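Local coordinates for protein yahD a copper inducible hydrolase (Lactococcus lactis subsp. lactis, PDB 3OG9) that is a copper-inducible alpha/beta-hydrolase-fold protein that probably acts as a hydrolase and binds D-malate in its pocket, at residues Q146-D160 / S178-H191. Numbering follows the deposited sequence. Where two conformers were deposited one is given.
Sequences QLDDKHVFLSYAPND and SGCQLEIYESSLGH. With MLT (D-malate), chain C.
Gln181 lays its CB over one face of the His151 ring, a CH-pi contact 3.9 Å from CB to the ring centroid. A water bridges the pair, lying in the ring plane at His151 ND1 and donating to Gln181 O. The same two residues open the parallel pairing of 151-156 with 181-186, whose bonds run from Gln181 N to Lys150 O (2.9 Å) through to Ser187 N on Tyr156 O. On the face carrying Val152 and Leu154, Leu154 CD1 meets Ile184 CD1 at 3.7 Å, the two side chains running alongside each other, and also reaches Leu182 CD1; helix 165-177 packs over Leu154. On the other face Phe153, with CG anti to the backbone N (chi1 178°), brings CZ to 3.4 Å from Tyr185 CB, and Tyr185 in turn packs on helix 195-208. The strands are the last two of the alpha/beta-hydrolase sheet, joined by a beta-alpha-beta crossover through helix 165-177, with 181-186 at the sheet edge. Beyond their C-terminal ends, Asn159 OD1 accepts a bond from Gly190 N (2.9 Å), the donor standing above the plane of the side-chain carbonyl. His191 ND1 donates to the syn side of Asp160 OD2 (2.8 Å, 168°); OD2 lies in the imidazole plane although the carboxylate is turned 62° from the ring. A phenylalanine here would probably leave Asp160 OD2 without its ring donor and Ser110 OG without its imidazole partner. Asp160 OD1 is held by Ile162 N, while His191 NE2 is hydrogen-bonded to Ser110 OG and makes a weak bond to O4 of the bound malate, an arrangement consistent with a Ser-His-Asp triad.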
ATOM      1  N   GLN A 146       8.924 -15.466   3.024  1.00 24.06           N
ATOM      2  CA  GLN A 146       8.061 -16.481   2.483  1.00 23.34           C
ATOM      3  C   GLN A 146       6.662 -15.984   2.785  1.00 20.43           C
ATOM      4  O   GLN A 146       6.327 -15.669   3.937  1.00 20.08           O
ATOM      5  CB  GLN A 146       8.372 -17.826   3.144  1.00 24.00           C
ATOM      6  CG  GLN A 146       9.248 -18.763   2.277  1.00 28.22           C
ATOM      7  CD  GLN A 146      10.199 -18.031   1.331  1.00 33.04           C
ATOM      8  OE1 GLN A 146       9.959 -17.948   0.112  1.00 34.07           O
ATOM      9  NE2 GLN A 146      11.283 -17.485   1.890  1.00 36.17           N
ATOM     10  N   LEU A 147       5.872 -15.863   1.735  1.00 17.45           N
ATOM     11  CA  LEU A 147       4.520 -15.316   1.834  1.00 14.56           C
ATOM     12  C   LEU A 147       3.526 -16.280   1.177  1.00 13.94           C
ATOM     13  O   LEU A 147       2.556 -15.855   0.549  1.00 11.06           O
ATOM     14  CB  LEU A 147       4.484 -13.952   1.144  1.00 14.97           C
ATOM     15  CG  LEU A 147       5.385 -12.867   1.737  1.00 15.49           C
ATOM     16  CD1 LEU A 147       5.401 -11.677   0.796  1.00 16.19           C
ATOM     17  CD2 LEU A 147       4.913 -12.471   3.104  1.00 17.18           C
ATOM     18  N   ASP A 148       3.754 -17.575   1.372  1.00 12.72           N
ATOM     19  CA  ASP A 148       3.087 -18.604   0.551  1.00 13.53           C
ATOM     20  C   ASP A 148       1.573 -18.649   0.740  1.00 12.66           C
ATOM     21  O   ASP A 148       0.861 -19.076  -0.161  1.00 12.56           O
ATOM     22  CB  ASP A 148       3.686 -19.986   0.847  1.00 13.32           C
ATOM     23  CG  ASP A 148       3.935 -20.826  -0.409  1.00 17.61           C
ATOM     24  OD1 ASP A 148       4.507 -21.920  -0.218  0.50 19.07           O
ATOM     25  OD2 ASP A 148       3.587 -20.446  -1.573  1.00 19.88           O
ATOM     26  N   ASP A 149       1.076 -18.189   1.890  1.00 12.56           N
ATOM     27  CA  ASP A 149      -0.363 -18.283   2.197  1.00 11.99           C
ATOM     28  C   ASP A 149      -1.135 -16.971   1.914  1.00 11.46           C
ATOM     29  O   ASP A 149      -2.343 -16.913   2.115  1.00 10.86           O
ATOM     30  CB  ASP A 149      -0.545 -18.668   3.673  1.00 13.02           C
ATOM     31  CG  ASP A 149       0.138 -17.678   4.649  1.00 17.09           C
ATOM     32  OD1 ASP A 149       1.173 -17.023   4.306  1.00 18.87           O
ATOM     33  OD2 ASP A 149      -0.347 -17.589   5.800  1.00 23.22           O
ATOM     34  N   LYS A 150      -0.422 -15.926   1.484  1.00  9.81           N
ATOM     35  CA  LYS A 150      -0.965 -14.571   1.453  1.00  8.56           C
ATOM     36  C   LYS A 150      -1.729 -14.261   0.167  1.00  8.31           C
ATOM     37  O   LYS A 150      -1.421 -14.813  -0.903  1.00  9.17           O
ATOM     38  CB  LYS A 150       0.174 -13.543   1.639  1.00  9.38           C
ATOM     39  CG  LYS A 150       1.005 -13.763   2.908  1.00  7.99           C
ATOM     40  CD  LYS A 150       0.212 -13.523   4.152  1.00  8.26           C
ATOM     41  CE  LYS A 150       1.169 -13.385   5.343  1.00 11.50           C
ATOM     42  NZ  LYS A 150       0.347 -13.021   6.490  1.00 11.04           N
ATOM     43  N   HIS A 151      -2.732 -13.393   0.286  1.00  7.37           N
ATOM     44  CA  HIS A 151      -3.548 -12.976  -0.839  1.00  7.29           C
ATOM     45  C   HIS A 151      -3.366 -11.481  -1.041  1.00  5.86           C
ATOM     46  O   HIS A 151      -3.351 -10.704  -0.084  1.00  6.85           O
ATOM     47  CB  HIS A 151      -5.012 -13.309  -0.581  1.00  7.85           C
ATOM     48  CG  HIS A 151      -5.342 -14.748  -0.832  1.00 10.81           C
ATOM     49  ND1 HIS A 151      -5.787 -15.198  -2.056  1.00 11.76           N
ATOM     50  CD2 HIS A 151      -5.289 -15.835  -0.026  1.00 10.94           C
ATOM     51  CE1 HIS A 151      -5.984 -16.503  -1.998  1.00 13.29           C
ATOM     52  NE2 HIS A 151      -5.674 -16.916  -0.785  1.00 10.51           N
ATOM     53  N   VAL A 152      -3.178 -11.081  -2.290  1.00  3.71           N
ATOM     54  CA  VAL A 152      -2.828  -9.695  -2.583  1.00  4.29           C
ATOM     55  C   VAL A 152      -3.598  -9.290  -3.841  1.00  3.88           C
ATOM     56  O   VAL A 152      -3.641 -10.064  -4.813  1.00  5.00           O
ATOM     57  CB  VAL A 152      -1.281  -9.543  -2.833  1.00  3.32           C
ATOM     58  CG1 VAL A 152      -0.958  -8.151  -3.439  1.00  3.35           C
ATOM     59  CG2 VAL A 152      -0.507  -9.717  -1.502  1.00  6.47           C
ATOM     60  N   PHE A 153      -4.213  -8.112  -3.811  1.00  3.58           N
ATOM     61  CA  PHE A 153      -4.947  -7.542  -4.974  1.00  3.94           C
ATOM     62  C   PHE A 153      -4.124  -6.381  -5.544  1.00  3.88           C
ATOM     63  O   PHE A 153      -3.661  -5.531  -4.761  1.00  4.05           O
ATOM     64  CB  PHE A 153      -6.300  -6.974  -4.476  1.00  3.70           C
ATOM     65  CG  PHE A 153      -7.140  -6.300  -5.571  1.00  4.62           C
ATOM     66  CD1 PHE A 153      -8.139  -7.005  -6.228  1.00  6.89           C
ATOM     67  CD2 PHE A 153      -6.945  -4.965  -5.888  1.00  5.14           C
ATOM     68  CE1 PHE A 153      -8.924  -6.373  -7.222  1.00  6.19           C
ATOM     69  CE2 PHE A 153      -7.718  -4.307  -6.886  1.00  8.15           C
ATOM     70  CZ  PHE A 153      -8.689  -5.032  -7.562  1.00  4.47           C
ATOM     71  N   LEU A 154      -3.912  -6.367  -6.874  1.00  4.74           N
ATOM     72  CA  LEU A 154      -3.159  -5.316  -7.542  1.00  4.38           C
ATOM     73  C   LEU A 154      -3.942  -4.806  -8.710  1.00  5.44           C
ATOM     74  O   LEU A 154      -4.488  -5.604  -9.496  1.00  6.71           O
ATOM     75  CB  LEU A 154      -1.819  -5.835  -8.107  1.00  4.36           C
ATOM     76  CG  LEU A 154      -0.858  -6.521  -7.150  1.00  4.13           C
ATOM     77  CD1 LEU A 154       0.319  -7.156  -7.921  1.00  5.65           C
ATOM     78  CD2 LEU A 154      -0.321  -5.554  -6.095  1.00  4.28           C
ATOM     79  N   SER A 155      -3.962  -3.491  -8.879  1.00  4.88           N
ATOM     80  CA  SER A 155      -4.500  -2.948 -10.151  1.00  4.83           C
ATOM     81  C   SER A 155      -3.360  -2.407 -11.004  1.00  5.61           C
ATOM     82  O   SER A 155      -2.329  -2.006 -10.472  1.00  4.59           O
ATOM     83  CB  SER A 155      -5.507  -1.849  -9.902  1.00  5.03           C
ATOM     84  OG  SER A 155      -4.882  -0.696  -9.375  1.00  6.69           O
ATOM     85  N   TYR A 156      -3.594  -2.356 -12.326  1.00  6.19           N
ATOM     86  CA  TYR A 156      -2.640  -1.829 -13.261  1.00  7.52           C
ATOM     87  C   TYR A 156      -3.449  -1.237 -14.426  1.00  8.52           C
ATOM     88  O   TYR A 156      -4.509  -1.771 -14.764  1.00  8.72           O
ATOM     89  CB  TYR A 156      -1.757  -3.004 -13.716  1.00  8.63           C
ATOM     90  CG  TYR A 156      -0.897  -2.718 -14.897  1.00 12.59           C
ATOM     91  CD1 TYR A 156       0.251  -1.911 -14.771  1.00 12.31           C
ATOM     92  CD2 TYR A 156      -1.229  -3.232 -16.160  1.00 11.58           C
ATOM     93  CE1 TYR A 156       1.046  -1.624 -15.888  1.00 16.20           C
ATOM     94  CE2 TYR A 156      -0.430  -2.964 -17.269  1.00 15.22           C
ATOM     95  CZ  TYR A 156       0.701  -2.168 -17.129  1.00 15.51           C
ATOM     96  OH  TYR A 156       1.483  -1.882 -18.243  1.00 17.07           O
ATOM     97  N   ALA A 157      -2.983  -0.139 -15.019  1.00  7.99           N
ATOM     98  CA  ALA A 157      -3.549   0.272 -16.317  1.00  9.65           C
ATOM     99  C   ALA A 157      -2.449   0.274 -17.383  1.00 10.75           C
ATOM    100  O   ALA A 157      -1.350   0.727 -17.106  1.00  9.30           O
ATOM    101  CB  ALA A 157      -4.208   1.654 -16.214  1.00  9.06           C
ATOM    102  N   PRO A 158      -2.727  -0.182 -18.613  1.00 12.98           N
ATOM    103  CA  PRO A 158      -1.629  -0.216 -19.595  1.00 14.25           C
ATOM    104  C   PRO A 158      -1.369   1.184 -20.202  1.00 16.01           C
ATOM    105  O   PRO A 158      -0.387   1.364 -20.933  1.00 16.79           O
ATOM    106  CB  PRO A 158      -2.110  -1.239 -20.641  1.00 14.83           C
ATOM    107  CG  PRO A 158      -3.621  -1.172 -20.581  1.00 14.45           C
ATOM    108  CD  PRO A 158      -4.022  -0.468 -19.282  1.00 13.95           C
ATOM    109  N   ASN A 159      -2.208   2.161 -19.900  1.00 15.31           N
ATOM    110  CA  ASN A 159      -1.929   3.541 -20.264  1.00 17.18           C
ATOM    111  C   ASN A 159      -1.390   4.388 -19.098  1.00 17.41           C
ATOM    112  O   ASN A 159      -1.327   5.622 -19.183  1.00 17.81           O
ATOM    113  CB  ASN A 159      -3.152   4.198 -20.921  1.00 16.84           C
ATOM    114  CG  ASN A 159      -4.426   4.148 -20.050  1.00 19.97           C
ATOM    115  OD1 ASN A 159      -4.545   3.372 -19.094  1.00 18.82           O
ATOM    116  ND2 ASN A 159      -5.399   4.989 -20.408  1.00 20.15           N
ATOM    117  N   ASP A 160      -0.973   3.721 -18.019  1.00 17.41           N
ATOM    118  CA  ASP A 160      -0.341   4.412 -16.907  1.00 17.39           C
ATOM    119  C   ASP A 160       1.080   4.808 -17.283  1.00 19.10           C
ATOM    120  O   ASP A 160       1.957   3.954 -17.386  1.00 19.97           O
ATOM    121  CB  ASP A 160      -0.344   3.503 -15.672  1.00 17.15           C
ATOM    122  CG  ASP A 160       0.067   4.219 -14.414  1.00 14.37           C
ATOM    123  OD1 ASP A 160       0.724   5.272 -14.514  1.00 14.11           O
ATOM    124  OD2 ASP A 160      -0.222   3.701 -13.327  1.00 13.11           O
ATOM    125  N   SER A 178       7.623 -15.127  -3.931  0.50 13.26           N
ATOM    126  CA  SER A 178       7.496 -15.254  -2.473  0.50 12.81           C
ATOM    127  C   SER A 178       6.359 -16.200  -2.088  0.50 12.36           C
ATOM    128  O   SER A 178       6.237 -16.619  -0.928  0.50 11.84           O
ATOM    129  CB  SER A 178       7.282 -13.879  -1.823  0.50 12.57           C
ATOM    130  OG  SER A 178       6.048 -13.307  -2.212  0.50 14.13           O
ATOM    131  N   GLY A 179       5.534 -16.543  -3.065  1.00 11.59           N
ATOM    132  CA  GLY A 179       4.441 -17.471  -2.832  1.00 11.70           C
ATOM    133  C   GLY A 179       3.053 -16.868  -2.792  1.00 10.47           C
ATOM    134  O   GLY A 179       2.090 -17.607  -2.619  1.00  9.92           O
ATOM    135  N   CYS A 180       2.926 -15.549  -2.998  1.00  9.77           N
ATOM    136  CA  CYS A 180       1.590 -14.896  -2.931  1.00  9.87           C
ATOM    137  C   CYS A 180       0.605 -15.367  -3.988  1.00  9.40           C
ATOM    138  O   CYS A 180       0.973 -15.664  -5.120  1.00  9.30           O
ATOM    139  CB  CYS A 180       1.665 -13.363  -3.030  1.00 10.78           C
ATOM    140  SG  CYS A 180       2.532 -12.577  -1.717  1.00 14.42           S
ATOM    141  N   GLN A 181      -0.674 -15.352  -3.616  1.00  8.68           N
ATOM    142  CA  GLN A 181      -1.761 -15.612  -4.539  1.00  8.46           C
ATOM    143  C   GLN A 181      -2.266 -14.228  -4.964  1.00  7.69           C
ATOM    144  O   GLN A 181      -2.770 -13.478  -4.147  1.00  8.37           O
ATOM    145  CB  GLN A 181      -2.887 -16.373  -3.819  1.00  7.75           C
ATOM    146  CG  GLN A 181      -2.698 -17.889  -3.684  1.00  9.91           C
ATOM    147  CD  GLN A 181      -1.537 -18.276  -2.756  1.00 12.65           C
ATOM    148  OE1 GLN A 181      -1.406 -17.789  -1.615  1.00 14.88           O
ATOM    149  NE2 GLN A 181      -0.697 -19.144  -3.245  1.00  8.15           N
ATOM    150  N   LEU A 182      -2.142 -13.905  -6.234  1.00  7.70           N
ATOM    151  CA  LEU A 182      -2.457 -12.566  -6.732  1.00  8.28           C
ATOM    152  C   LEU A 182      -3.743 -12.518  -7.492  1.00  8.61           C
ATOM    153  O   LEU A 182      -4.039 -13.423  -8.271  1.00  7.65           O
ATOM    154  CB  LEU A 182      -1.363 -12.085  -7.712  1.00  8.17           C
ATOM    155  CG  LEU A 182       0.044 -11.919  -7.174  1.00 11.63           C
ATOM    156  CD1 LEU A 182       0.995 -11.241  -8.230  1.00 11.30           C
ATOM    157  CD2 LEU A 182      -0.061 -11.069  -5.916  1.00 10.83           C
ATOM    158  N   GLU A 183      -4.479 -11.429  -7.289  1.00  8.36           N
ATOM    159  CA  GLU A 183      -5.545 -11.029  -8.194  1.00  9.30           C
ATOM    160  C   GLU A 183      -5.118  -9.737  -8.869  1.00  9.02           C
ATOM    161  O   GLU A 183      -4.816  -8.756  -8.187  1.00  9.10           O
ATOM    162  CB  GLU A 183      -6.849 -10.796  -7.432  1.00  9.01           C
ATOM    163  CG  GLU A 183      -7.998 -10.175  -8.263  1.00 12.33           C
ATOM    164  CD  GLU A 183      -8.783 -11.213  -9.040  1.00 14.86           C
ATOM    165  OE1 GLU A 183      -8.770 -12.380  -8.610  1.00 17.12           O
ATOM    166  OE2 GLU A 183      -9.433 -10.864 -10.064  1.00 16.74           O
ATOM    167  N   ILE A 184      -5.147  -9.732 -10.202  1.00  8.83           N
ATOM    168  CA  ILE A 184      -4.783  -8.544 -10.967  1.00  9.34           C
ATOM    169  C   ILE A 184      -6.002  -7.924 -11.631  1.00  8.90           C
ATOM    170  O   ILE A 184      -6.649  -8.585 -12.451  1.00  9.14           O
ATOM    171  CB  ILE A 184      -3.688  -8.862 -12.054  1.00  9.81           C
ATOM    172  CG1 ILE A 184      -2.504  -9.672 -11.473  1.00  8.73           C
ATOM    173  CG2 ILE A 184      -3.233  -7.595 -12.784  1.00 11.73           C
ATOM    174  CD1 ILE A 184      -1.782  -8.982 -10.341  1.00 11.52           C
ATOM    175  N   TYR A 185      -6.276  -6.653 -11.333  1.00  6.91           N
ATOM    176  CA  TYR A 185      -7.369  -5.926 -11.977  1.00  7.47           C
ATOM    177  C   TYR A 185      -6.817  -4.895 -12.972  1.00  8.54           C
ATOM    178  O   TYR A 185      -5.962  -4.080 -12.607  1.00  7.83           O
ATOM    179  CB  TYR A 185      -8.259  -5.203 -10.947  1.00  8.42           C
ATOM    180  CG  TYR A 185      -9.393  -4.487 -11.642  1.00  6.61           C
ATOM    181  CD1 TYR A 185     -10.586  -5.163 -11.944  1.00 10.26           C
ATOM    182  CD2 TYR A 185      -9.250  -3.175 -12.072  1.00  9.60           C
ATOM    183  CE1 TYR A 185     -11.649  -4.509 -12.613  1.00 10.07           C
ATOM    184  CE2 TYR A 185     -10.287  -2.516 -12.751  1.00  7.79           C
ATOM    185  CZ  TYR A 185     -11.468  -3.189 -13.014  1.00 10.95           C
ATOM    186  OH  TYR A 185     -12.458  -2.532 -13.687  1.00 12.58           O
ATOM    187  N   GLU A 186      -7.317  -4.921 -14.206  1.00  9.17           N
ATOM    188  CA  GLU A 186      -6.842  -4.015 -15.258  1.00 11.55           C
ATOM    189  C   GLU A 186      -7.840  -2.861 -15.418  1.00 10.85           C
ATOM    190  O   GLU A 186      -8.997  -3.102 -15.755  1.00  9.42           O
ATOM    191  CB  GLU A 186      -6.635  -4.765 -16.584  1.00 12.16           C
ATOM    192  CG  GLU A 186      -5.904  -3.896 -17.666  1.00 17.09           C
ATOM    193  CD  GLU A 186      -5.774  -4.519 -19.054  1.00 18.60           C
ATOM    194  OE1 GLU A 186      -5.709  -5.771 -19.196  1.00 28.72           O
ATOM    195  OE2 GLU A 186      -5.707  -3.740 -20.022  1.00 25.83           O
ATOM    196  N   SER A 187      -7.410  -1.626 -15.093  1.00 10.97           N
ATOM    197  CA  SER A 187      -8.242  -0.409 -15.271  1.00 10.60           C
ATOM    198  C   SER A 187      -7.853   0.322 -16.567  1.00 11.09           C
ATOM    199  O   SER A 187      -6.897  -0.067 -17.219  1.00 11.16           O
ATOM    200  CB  SER A 187      -8.116   0.517 -14.062  1.00 11.07           C
ATOM    201  OG  SER A 187      -6.793   1.021 -13.959  1.00  8.48           O
ATOM    202  N   SER A 188      -8.604   1.351 -16.945  0.50 11.48           N
ATOM    203  CA  SER A 188      -8.383   2.008 -18.247  0.50 12.28           C
ATOM    204  C   SER A 188      -8.191   3.514 -18.151  0.50 12.55           C
ATOM    205  O   SER A 188      -8.323   4.227 -19.153  0.50 12.88           O
ATOM    206  CB  SER A 188      -9.546   1.703 -19.217  0.50 12.42           C
ATOM    207  OG  SER A 188     -10.766   2.187 -18.690  0.50 12.07           O
ATOM    208  N   LEU A 189      -7.880   4.009 -16.960  1.00 13.01           N
ATOM    209  CA  LEU A 189      -7.653   5.439 -16.794  1.00 13.29           C
ATOM    210  C   LEU A 189      -6.236   5.827 -16.374  1.00 13.07           C
ATOM    211  O   LEU A 189      -6.062   6.750 -15.614  1.00 12.48           O
ATOM    212  CB  LEU A 189      -8.745   6.074 -15.926  1.00 13.84           C
ATOM    213  CG  LEU A 189      -9.819   6.382 -16.992  1.00 19.55           C
ATOM    214  CD1 LEU A 189     -11.101   5.619 -16.826  1.00 21.39           C
ATOM    215  CD2 LEU A 189     -10.006   7.858 -17.383  1.00 19.26           C
ATOM    216  N   GLY A 190      -5.226   5.142 -16.916  1.00 11.67           N
ATOM    217  CA  GLY A 190      -3.859   5.445 -16.511  1.00 11.67           C
ATOM    218  C   GLY A 190      -3.663   5.338 -15.001  1.00 11.06           C
ATOM    219  O   GLY A 190      -4.215   4.451 -14.394  1.00 10.83           O
ATOM    220  N   HIS A 191      -2.913   6.263 -14.408  1.00  9.78           N
ATOM    221  CA  HIS A 191      -2.586   6.207 -12.966  1.00 11.08           C
ATOM    222  C   HIS A 191      -3.770   6.519 -12.054  1.00 11.23           C
ATOM    223  O   HIS A 191      -3.698   6.315 -10.812  1.00 11.47           O
ATOM    224  CB  HIS A 191      -1.430   7.176 -12.642  1.00 11.49           C
ATOM    225  CG  HIS A 191      -0.615   6.792 -11.438  1.00 11.26           C
ATOM    226  ND1 HIS A 191       0.079   5.608 -11.353  1.00 14.24           N
ATOM    227  CD2 HIS A 191      -0.339   7.471 -10.296  1.00 13.30           C
ATOM    228  CE1 HIS A 191       0.712   5.550 -10.194  1.00 14.27           C
ATOM    229  NE2 HIS A 191       0.474   6.670  -9.532  1.00 12.21           N
TER
HETATM  230  C1  MLT C 500       6.267   6.709  -5.878  1.00 18.36           C
HETATM  231  O1  MLT C 500       6.960   7.689  -5.493  1.00 16.02           O
HETATM  232  O2  MLT C 500       5.868   5.849  -5.055  1.00 13.79           O
HETATM  233  C2  MLT C 500       5.931   6.544  -7.343  1.00 21.36           C
HETATM  234  O3  MLT C 500       6.534   7.549  -8.139  1.00 24.21           O
HETATM  235  C3  MLT C 500       4.420   6.504  -7.575  1.00 22.27           C
HETATM  236  C4  MLT C 500       3.730   7.815  -7.276  1.00 25.72           C
HETATM  237  O4  MLT C 500       2.770   8.134  -8.009  1.00 28.98           O
HETATM  238  O5  MLT C 500       4.048   8.585  -6.332  1.00 22.41           O
HETATM  239  O   HOH W   1       7.812 -19.148  -0.609  1.00 42.77           O
HETATM  240  O   HOH W   2      -5.748 -13.496  -4.277  1.00  7.62           O